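Side-chain contacts in 433aa long hypothetical phosphoribosylglycinamide formyl transferase (Pyrococcus horikoshii, PDB 2DWC), which is of unknown function but has the build of a PurT-type ATP-grasp protein, with adenosine-5'-diphosphate bound in this model: residues B[66-69]-B[73-76]; B[97-102]-B[114-119]; B[268-271]-B[275-278]. All blocks are in the same frame, centred on the assembly; numbering follows the deposited sequence.

The three contacts follow one another along the chain, from the preATP-grasp region into the ATP-grasp domain. Contacts 1 and 2, with centres 14 Å apart, share helix-to-helix packing: Trp75 NE1 lies 2.8 Å from Glu100 OE1, probably as a hydrogen bond, while Leu74 CB sits 3.6 Å from Phe101 CZ. Contact 2 reaches contact 3 through Ile117 CD1 and Leu270 CD2, 4.2 Å apart; the centres of these two contacts are also 14 Å apart. Contacts 1 and 3 do not meet, their nearest atoms being about 17 Å apart. The side chain of Thr115 in contact 2 is about 14 Å from the bound adenosine-5'-diphosphate, whose pocket includes Arg121, just beyond segment 114-119.

Contact 1 (B[66-69]-B[73-76]); sequences GNMM and FLWS
The ring of Phe73 lies with one face over the backbone of Gly66, whose CA stands 3.7 Å from the ring centroid, 25° off the ring normal. This is a CH-pi contact in which the alpha carbon is displaced toward the rim of the ring, next to CE2 and CZ. Phe73 carries its CG anti to the backbone N (chi1 163°), which swings the ring off the first turn of helix 71-81 and back across the chain that leads into it. Met68 meets the same ring at its edge, near the ring plane, with CG 4.1 Å from CE2 of Phe73. That same methylene packs against Leu74, whose CD2 is also 4.1 Å from Met68 CG, the two side chains running at about a right angle. The second branch of Leu74 goes to the backbone, CD1 lying 3.3 Å from Met68 O. Beyond CG the Met68 chain bends at chi3 and leads away from the helix, toward Val48 and Ile90. The loop itself is shaped by an Asx turn: Asn67 OD1 accepts from Met69 N at 3.0 Å, with the donor well above the carbonyl plane. Together these contacts fold the loop after strand 62-65, an outermost strand, within this chain, of the four-stranded parallel sheet, against the following helix, a strand-loop-helix connection consistent with the Rossmann-like fold of preATP-grasp domains.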
ATOM      1  N   GLY B  66     -13.769  20.263 -10.450  1.00 15.08           N
ATOM      2  CA  GLY B  66     -14.051  21.667 -10.649  1.00 18.00           C
ATOM      3  C   GLY B  66     -12.760  22.463 -10.603  1.00 14.85           C
ATOM      4  O   GLY B  66     -11.686  21.890 -10.406  1.00 17.28           O
ATOM      5  N   ASN B  67     -12.904  23.767 -10.815  1.00 18.87           N
ATOM      6  CA  ASN B  67     -11.803  24.725 -10.858  1.00 17.35           C
ATOM      7  C   ASN B  67     -11.410  25.032  -9.385  1.00 13.26           C
ATOM      8  O   ASN B  67     -12.153  25.689  -8.646  1.00 17.45           O
ATOM      9  CB  ASN B  67     -12.309  25.975 -11.556  1.00 18.77           C
ATOM     10  CG  ASN B  67     -11.302  27.113 -11.523  1.00 25.56           C
ATOM     11  OD1 ASN B  67     -10.123  26.928 -11.179  1.00 23.80           O
ATOM     12  ND2 ASN B  67     -11.765  28.307 -11.886  1.00 35.55           N
ATOM     13  N   MET B  68     -10.249  24.514  -9.004  1.00 18.50           N
ATOM     14  CA  MET B  68      -9.853  24.657  -7.615  1.00 17.96           C
ATOM     15  C   MET B  68      -9.333  26.078  -7.308  1.00 18.04           C
ATOM     16  O   MET B  68      -9.011  26.390  -6.161  1.00 19.38           O
ATOM     17  CB  MET B  68      -8.923  23.467  -7.226  1.00 26.52           C
ATOM     18  CG  MET B  68      -9.663  21.956  -7.204  1.00 14.82           C
ATOM     19  SD  MET B  68      -8.403  20.989  -6.421  1.00 29.08           S
ATOM     20  CE  MET B  68      -7.068  21.064  -7.611  1.00 31.27           C
ATOM     21  N   MET B  69      -9.338  26.966  -8.326  1.00 18.56           N
ATOM     22  CA  MET B  69      -9.017  28.360  -8.088  1.00 20.77           C
ATOM     23  C   MET B  69     -10.331  29.127  -7.831  1.00 18.77           C
ATOM     24  O   MET B  69     -10.334  30.344  -7.543  1.00 19.65           O
ATOM     25  CB  MET B  69      -8.255  28.969  -9.287  1.00 21.03           C
ATOM     26  CG  MET B  69      -6.853  28.402  -9.441  1.00 21.75           C
ATOM     27  SD  MET B  69      -5.864  28.738  -7.947  1.00 28.28           S
ATOM     28  CE  MET B  69      -5.902  30.527  -7.895  1.00 26.95           C
ATOM     29  N   PHE B  73     -16.669  27.103  -5.549  1.00 16.74           N
ATOM     30  CA  PHE B  73     -16.676  25.661  -5.816  1.00 16.73           C
ATOM     31  C   PHE B  73     -16.142  24.930  -4.579  1.00 18.37           C
ATOM     32  O   PHE B  73     -16.770  23.992  -4.066  1.00 16.55           O
ATOM     33  CB  PHE B  73     -15.816  25.326  -7.054  1.00 17.45           C
ATOM     34  CG  PHE B  73     -15.453  23.870  -7.151  1.00 19.80           C
ATOM     35  CD1 PHE B  73     -16.445  22.903  -7.168  1.00 17.77           C
ATOM     36  CD2 PHE B  73     -14.122  23.474  -7.209  1.00 18.04           C
ATOM     37  CE1 PHE B  73     -16.109  21.524  -7.247  1.00 13.88           C
ATOM     38  CE2 PHE B  73     -13.757  22.123  -7.291  1.00 16.34           C
ATOM     39  CZ  PHE B  73     -14.772  21.123  -7.309  1.00 13.53           C
ATOM     40  N   LEU B  74     -14.982  25.364  -4.101  1.00 18.89           N
ATOM     41  CA  LEU B  74     -14.382  24.729  -2.936  1.00 18.21           C
ATOM     42  C   LEU B  74     -15.275  24.848  -1.711  1.00 17.14           C
ATOM     43  O   LEU B  74     -15.408  23.880  -0.936  1.00 14.41           O
ATOM     44  CB  LEU B  74     -12.976  25.317  -2.651  1.00 19.17           C
ATOM     45  CG  LEU B  74     -11.958  25.122  -3.800  1.00 19.15           C
ATOM     46  CD1 LEU B  74     -10.611  25.746  -3.377  1.00 20.02           C
ATOM     47  CD2 LEU B  74     -11.769  23.624  -4.123  1.00 19.58           C
ATOM     48  N   TRP B  75     -15.902  26.002  -1.499  1.00 13.39           N
ATOM     49  CA  TRP B  75     -16.774  26.106  -0.335  1.00 14.45           C
ATOM     50  C   TRP B  75     -17.980  25.146  -0.430  1.00 12.79           C
ATOM     51  O   TRP B  75     -18.466  24.593   0.547  1.00 15.33           O
ATOM     52  CB  TRP B  75     -17.299  27.548  -0.195  1.00 19.18           C
ATOM     53  CG  TRP B  75     -16.627  28.302   0.934  1.00 16.52           C
ATOM     54  CD1 TRP B  75     -15.885  29.448   0.824  1.00 18.80           C
ATOM     55  CD2 TRP B  75     -16.651  27.961   2.332  1.00 17.60           C
ATOM     56  NE1 TRP B  75     -15.458  29.854   2.086  1.00 15.56           N
ATOM     57  CE2 TRP B  75     -15.911  28.954   3.021  1.00 19.70           C
ATOM     58  CE3 TRP B  75     -17.229  26.917   3.068  1.00 17.42           C
ATOM     59  CZ2 TRP B  75     -15.740  28.924   4.415  1.00 20.28           C
ATOM     60  CZ3 TRP B  75     -17.059  26.887   4.460  1.00 21.28           C
ATOM     61  CH2 TRP B  75     -16.317  27.893   5.110  1.00 20.97           C
ATOM     62  N   SER B  76     -18.488  24.967  -1.642  1.00 15.25           N
ATOM     63  CA  SER B  76     -19.640  24.092  -1.799  1.00 14.93           C
ATOM     64  C   SER B  76     -19.226  22.682  -1.380  1.00 15.85           C
ATOM     65  O   SER B  76     -19.933  21.977  -0.661  1.00 13.93           O
ATOM     66  CB  SER B  76     -20.116  24.105  -3.282  1.00 15.59           C
ATOM     67  OG  SER B  76     -21.210  23.223  -3.437  1.00 16.07           O
TER

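Contact 2 (B[97-102]-B[114-119])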
ATOM      1  N   ALA B  97      -9.804  30.906  -0.041  1.00 18.94           N
ATOM      2  CA  ALA B  97     -10.701  29.852   0.415  1.00 15.57           C
ATOM      3  C   ALA B  97     -10.108  29.123   1.609  1.00 17.45           C
ATOM      4  O   ALA B  97     -10.803  28.851   2.589  1.00 17.81           O
ATOM      5  CB  ALA B  97     -10.982  28.820  -0.735  1.00 16.16           C
ATOM      6  N   LEU B  98      -8.834  28.746   1.493  1.00 18.94           N
ATOM      7  CA  LEU B  98      -8.182  28.033   2.597  1.00 16.82           C
ATOM      8  C   LEU B  98      -8.250  28.853   3.895  1.00 16.44           C
ATOM      9  O   LEU B  98      -8.541  28.307   4.966  1.00 16.33           O
ATOM     10  CB  LEU B  98      -6.720  27.686   2.223  1.00 17.81           C
ATOM     11  CG  LEU B  98      -6.528  26.775   1.003  1.00 19.82           C
ATOM     12  CD1 LEU B  98      -4.995  26.497   0.810  1.00 22.79           C
ATOM     13  CD2 LEU B  98      -7.302  25.458   1.192  1.00 16.98           C
ATOM     14  N   PHE B  99      -8.013  30.161   3.820  1.00 16.87           N
ATOM     15  CA  PHE B  99      -8.052  30.951   5.054  1.00 17.23           C
ATOM     16  C   PHE B  99      -9.470  31.002   5.584  1.00 17.04           C
ATOM     17  O   PHE B  99      -9.669  30.979   6.793  1.00 18.51           O
ATOM     18  CB  PHE B  99      -7.572  32.408   4.825  1.00 16.92           C
ATOM     19  CG  PHE B  99      -6.061  32.550   4.690  1.00 19.17           C
ATOM     20  CD1 PHE B  99      -5.465  32.763   3.456  1.00 20.38           C
ATOM     21  CD2 PHE B  99      -5.256  32.508   5.826  1.00 23.78           C
ATOM     22  CE1 PHE B  99      -4.097  32.941   3.344  1.00 23.83           C
ATOM     23  CE2 PHE B  99      -3.863  32.687   5.729  1.00 20.49           C
ATOM     24  CZ  PHE B  99      -3.292  32.904   4.501  1.00 20.21           C
ATOM     25  N   GLU B 100     -10.460  31.059   4.677  1.00 17.78           N
ATOM     26  CA  GLU B 100     -11.850  31.128   5.145  1.00 18.59           C
ATOM     27  C   GLU B 100     -12.295  29.814   5.816  1.00 16.19           C
ATOM     28  O   GLU B 100     -13.009  29.831   6.820  1.00 17.77           O
ATOM     29  CB  GLU B 100     -12.770  31.447   3.979  1.00 16.19           C
ATOM     30  CG  GLU B 100     -12.618  32.895   3.523  1.00 19.13           C
ATOM     31  CD  GLU B 100     -13.516  33.275   2.381  1.00 30.21           C
ATOM     32  OE1 GLU B 100     -14.494  32.531   2.094  1.00 27.15           O
ATOM     33  OE2 GLU B 100     -13.229  34.338   1.775  1.00 26.92           O
ATOM     34  N   PHE B 101     -11.876  28.672   5.248  1.00 17.10           N
ATOM     35  CA  PHE B 101     -12.240  27.380   5.844  1.00 14.94           C
ATOM     36  C   PHE B 101     -11.741  27.334   7.289  1.00 14.90           C
ATOM     37  O   PHE B 101     -12.438  26.896   8.214  1.00 16.91           O
ATOM     38  CB  PHE B 101     -11.614  26.175   5.101  1.00 17.06           C
ATOM     39  CG  PHE B 101     -11.971  26.085   3.621  1.00 14.90           C
ATOM     40  CD1 PHE B 101     -13.202  26.574   3.161  1.00 20.26           C
ATOM     41  CD2 PHE B 101     -11.074  25.520   2.706  1.00 15.00           C
ATOM     42  CE1 PHE B 101     -13.535  26.507   1.759  1.00 17.02           C
ATOM     43  CE2 PHE B 101     -11.389  25.443   1.298  1.00 17.76           C
ATOM     44  CZ  PHE B 101     -12.640  25.955   0.843  1.00 14.92           C
ATOM     45  N   GLU B 102     -10.491  27.731   7.451  1.00 18.56           N
ATOM     46  CA  GLU B 102      -9.857  27.681   8.788  1.00 17.77           C
ATOM     47  C   GLU B 102     -10.566  28.592   9.762  1.00 21.64           C
ATOM     48  O   GLU B 102     -10.824  28.206  10.922  1.00 19.95           O
ATOM     49  CB  GLU B 102      -8.376  28.046   8.569  1.00 24.54           C
ATOM     50  CG  GLU B 102      -7.448  28.030   9.709  1.00 27.67           C
ATOM     51  CD  GLU B 102      -6.051  28.306   9.168  1.00 21.96           C
ATOM     52  OE1 GLU B 102      -5.749  29.503   8.899  1.00 23.31           O
ATOM     53  OE2 GLU B 102      -5.295  27.317   8.964  1.00 18.84           O
ATOM     54  N   ALA B 114       0.740  28.563   5.758  1.00 21.37           N
ATOM     55  CA  ALA B 114       1.908  27.885   5.184  1.00 24.86           C
ATOM     56  C   ALA B 114       1.845  27.770   3.683  1.00 26.45           C
ATOM     57  O   ALA B 114       2.851  27.937   3.011  1.00 21.23           O
ATOM     58  CB  ALA B 114       2.105  26.471   5.822  1.00 21.72           C
ATOM     59  N   THR B 115       0.668  27.481   3.136  1.00 18.69           N
ATOM     60  CA  THR B 115       0.548  27.369   1.688  1.00 19.56           C
ATOM     61  C   THR B 115       0.695  28.739   1.055  1.00 22.25           C
ATOM     62  O   THR B 115       1.363  28.894   0.021  1.00 25.64           O
ATOM     63  CB  THR B 115      -0.792  26.718   1.316  1.00 23.40           C
ATOM     64  OG1 THR B 115      -0.737  25.353   1.741  1.00 25.09           O
ATOM     65  CG2 THR B 115      -1.052  26.752  -0.204  1.00 26.55           C
ATOM     66  N   TRP B 116       0.140  29.742   1.710  1.00 20.56           N
ATOM     67  CA  TRP B 116       0.220  31.103   1.177  1.00 19.74           C
ATOM     68  C   TRP B 116       1.673  31.611   1.216  1.00 26.64           C
ATOM     69  O   TRP B 116       2.107  32.303   0.298  1.00 25.62           O
ATOM     70  CB  TRP B 116      -0.730  31.985   1.998  1.00 23.94           C
ATOM     71  CG  TRP B 116      -0.626  33.444   1.764  1.00 27.41           C
ATOM     72  CD1 TRP B 116      -1.296  34.184   0.822  1.00 28.28           C
ATOM     73  CD2 TRP B 116       0.117  34.369   2.558  1.00 24.56           C
ATOM     74  NE1 TRP B 116      -1.012  35.529   0.991  1.00 28.66           N
ATOM     75  CE2 TRP B 116      -0.150  35.667   2.053  1.00 30.59           C
ATOM     76  CE3 TRP B 116       0.978  34.228   3.658  1.00 32.79           C
ATOM     77  CZ2 TRP B 116       0.415  36.815   2.614  1.00 36.03           C
ATOM     78  CZ3 TRP B 116       1.541  35.381   4.217  1.00 35.12           C
ATOM     79  CH2 TRP B 116       1.254  36.646   3.692  1.00 33.18           C
ATOM     80  N   ILE B 117       2.434  31.247   2.246  1.00 23.64           N
ATOM     81  CA  ILE B 117       3.826  31.658   2.315  1.00 22.00           C
ATOM     82  C   ILE B 117       4.665  30.948   1.272  1.00 28.88           C
ATOM     83  O   ILE B 117       5.348  31.589   0.486  1.00 29.18           O
ATOM     84  CB  ILE B 117       4.448  31.356   3.679  1.00 20.32           C
ATOM     85  CG1 ILE B 117       3.915  32.333   4.712  1.00 28.40           C
ATOM     86  CG2 ILE B 117       5.994  31.410   3.593  1.00 30.18           C
ATOM     87  CD1 ILE B 117       4.470  32.094   6.106  1.00 36.82           C
ATOM     88  N   ALA B 118       4.555  29.620   1.224  1.00 25.51           N
ATOM     89  CA  ALA B 118       5.378  28.831   0.319  1.00 28.63           C
ATOM     90  C   ALA B 118       5.173  29.085  -1.152  1.00 30.32           C
ATOM     91  O   ALA B 118       6.042  28.766  -1.974  1.00 34.15           O
ATOM     92  CB  ALA B 118       5.193  27.313   0.626  1.00 26.78           C
ATOM     93  N   MET B 119       4.050  29.667  -1.520  1.00 27.97           N
ATOM     94  CA  MET B 119       3.830  29.881  -2.933  1.00 34.37           C
ATOM     95  C   MET B 119       4.373  31.204  -3.474  1.00 36.58           C
ATOM     96  O   MET B 119       4.255  31.478  -4.661  1.00 36.29           O
ATOM     97  CB  MET B 119       2.342  29.751  -3.228  1.00 38.93           C
ATOM     98  CG  MET B 119       1.483  30.736  -2.519  1.00 49.00           C
ATOM     99  SD  MET B 119       1.470  32.233  -3.494  1.00 50.63           S
ATOM    100  CE  MET B 119       0.609  31.615  -5.023  1.00 55.61           C
TER
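Thr115 OG1 is hydrogen-bonded to Arg295 NH1, while the methyl of the same side chain, CG2, faces Leu98 across the contact. Here two consecutive helices of the preATP-grasp domain, 95-103 and 112-118, in a region consistent with a Rossmann-like fold, pack through two pairs of side chains, one aliphatic and one aromatic. The aromatic pair is T-shaped: the edge of Phe99 points at the face of the Trp116 five-membered ring, with centroids 5.4 Å apart and the planes at 76°. It is the far end of the phenyl ring that does the touching. Its CZ comes to 3.7 Å from Trp116 CB, and CE1 lies 3.8 Å from Trp116 CG, which sits in the plane of the phenyl ring. Trp116 holds CG anti to the backbone N (chi1 170°), turning the indole so that its face meets the incoming edge. Arg123 holds this residue in two ways, by a cation-pi contact with the indole and by a hydrogen bond from NH2 to Trp116 O. Glu102 OE2 accepts from the backbone N of Ala112, tying helix 95-103 to the start of its partner. The aliphatic pair is looser. The two side chains run at about a right angle, and their nearest atoms, Leu98 CD1 and Thr115 CG2, are 4.1 Å apart.

Contact 3 (B[268-271]-B[275-278])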
ATOM      1  N   ASP B 268       9.294  24.790  12.746  1.00 22.30           N
ATOM      2  CA  ASP B 268       8.808  25.431  13.984  1.00 22.15           C
ATOM      3  C   ASP B 268       8.144  26.774  13.606  1.00 19.91           C
ATOM      4  O   ASP B 268       7.166  27.193  14.248  1.00 22.11           O
ATOM      5  CB  ASP B 268       9.984  25.727  14.937  1.00 25.34           C
ATOM      6  CG  ASP B 268      10.435  24.510  15.722  1.00 31.91           C
ATOM      7  OD1 ASP B 268      11.506  24.619  16.366  1.00 29.85           O
ATOM      8  OD2 ASP B 268       9.754  23.446  15.709  1.00 28.14           O
ATOM      9  N   VAL B 269       8.694  27.478  12.617  1.00 19.68           N
ATOM     10  CA  VAL B 269       8.069  28.734  12.190  1.00 23.45           C
ATOM     11  C   VAL B 269       6.756  28.507  11.404  1.00 25.99           C
ATOM     12  O   VAL B 269       5.760  29.209  11.625  1.00 22.88           O
ATOM     13  CB  VAL B 269       9.018  29.562  11.315  1.00 25.95           C
ATOM     14  CG1 VAL B 269       8.271  30.762  10.716  1.00 27.51           C
ATOM     15  CG2 VAL B 269      10.210  30.060  12.181  1.00 25.10           C
ATOM     16  N   LEU B 270       6.748  27.544  10.480  1.00 22.53           N
ATOM     17  CA  LEU B 270       5.527  27.333   9.692  1.00 20.61           C
ATOM     18  C   LEU B 270       4.389  26.788  10.557  1.00 23.21           C
ATOM     19  O   LEU B 270       3.238  27.177  10.366  1.00 20.85           O
ATOM     20  CB  LEU B 270       5.814  26.428   8.465  1.00 16.91           C
ATOM     21  CG  LEU B 270       6.808  27.047   7.467  1.00 20.04           C
ATOM     22  CD1 LEU B 270       7.099  26.037   6.361  1.00 22.75           C
ATOM     23  CD2 LEU B 270       6.222  28.366   6.864  1.00 22.49           C
ATOM     24  N   GLY B 271       4.722  25.897  11.496  1.00 19.34           N
ATOM     25  CA  GLY B 271       3.740  25.358  12.427  1.00 21.00           C
ATOM     26  C   GLY B 271       2.746  24.366  11.825  1.00 19.02           C
ATOM     27  O   GLY B 271       3.013  23.823  10.752  1.00 18.53           O
ATOM     28  N   ILE B 275       3.464  16.638   7.131  1.00 16.04           N
ATOM     29  CA  ILE B 275       4.839  16.495   6.663  1.00 15.55           C
ATOM     30  C   ILE B 275       5.196  17.693   5.765  1.00 20.83           C
ATOM     31  O   ILE B 275       4.328  18.265   5.086  1.00 18.11           O
ATOM     32  CB  ILE B 275       5.005  15.141   5.967  1.00 22.92           C
ATOM     33  CG1 ILE B 275       6.472  14.697   6.101  1.00 28.06           C
ATOM     34  CG2 ILE B 275       4.563  15.225   4.563  1.00 28.07           C
ATOM     35  CD1 ILE B 275       6.590  13.249   6.001  1.00 19.34           C
ATOM     36  N   PHE B 276       6.483  18.054   5.755  1.00 16.50           N
ATOM     37  CA  PHE B 276       6.984  19.174   4.979  1.00 17.15           C
ATOM     38  C   PHE B 276       8.140  18.660   4.132  1.00 22.11           C
ATOM     39  O   PHE B 276       8.897  17.812   4.586  1.00 25.41           O
ATOM     40  CB  PHE B 276       7.558  20.265   5.927  1.00 21.23           C
ATOM     41  CG  PHE B 276       6.519  20.989   6.744  1.00 17.42           C
ATOM     42  CD1 PHE B 276       5.938  20.385   7.854  1.00 18.49           C
ATOM     43  CD2 PHE B 276       6.116  22.274   6.397  1.00 19.13           C
ATOM     44  CE1 PHE B 276       4.952  21.056   8.612  1.00 17.44           C
ATOM     45  CE2 PHE B 276       5.128  22.964   7.160  1.00 17.30           C
ATOM     46  CZ  PHE B 276       4.557  22.342   8.259  1.00 18.72           C
ATOM     47  N   GLY B 277       8.281  19.158   2.915  1.00 15.94           N
ATOM     48  CA  GLY B 277       9.414  18.738   2.107  1.00 15.05           C
ATOM     49  C   GLY B 277      10.374  19.942   2.145  1.00 19.99           C
ATOM     50  O   GLY B 277      10.247  20.894   1.367  1.00 18.98           O
ATOM     51  N   VAL B 278      11.326  19.922   3.084  1.00 18.54           N
ATOM     52  CA  VAL B 278      12.279  21.040   3.149  1.00 20.24           C
ATOM     53  C   VAL B 278      13.449  20.768   2.212  1.00 23.87           C
ATOM     54  O   VAL B 278      14.188  19.802   2.396  1.00 23.27           O
ATOM     55  CB  VAL B 278      12.788  21.210   4.601  1.00 20.84           C
ATOM     56  CG1 VAL B 278      13.653  22.477   4.673  1.00 24.49           C
ATOM     57  CG2 VAL B 278      11.582  21.269   5.575  1.00 24.03           C
TER
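At Gly271 the chain leaves helix 253-270 with a positive phi of 72°, and after a short connection it comes back in extended conformation through Phe276, so that the helix end and the returning chain face each other with Leu270 CA and Phe276 CA 9.5 Å apart. Phe276 spans this distance, its ring directed at the last turn of the helix. With CG anti to the carbonyl carbon (chi1 -70°), the ring is carried to the helix end, where its outer atoms meet both Leu270 and Gly271. Leu270 comes in obliquely with one branch and the base of its side chain, CD1 lying 3.7 Å and CB 3.8 Å from Phe276 CE2. The carbonyl oxygen of Gly271 sits at the ring edge, near the ring plane and 3.3 Å from Phe276 CZ, where the weakly positive rim of the ring would be expected to suit it. Pro110 and Pro294 also touch the Phe276 side chain, and Leu270 O accepts from Asn111 ND2, so loops from other parts of the chain close in on this corner. Backbone hydrogen bonds pair Phe276 with Ala215 and Gly277 with Ser293, setting the strand between its antiparallel neighbours. The contact thus seats a helix end on a large mixed sheet that includes strands 209-219, 274-283 and 286-293 of the ATP-grasp region, with Phe281 of the adenosine-5'-diphosphate pocket farther along strand 274-283.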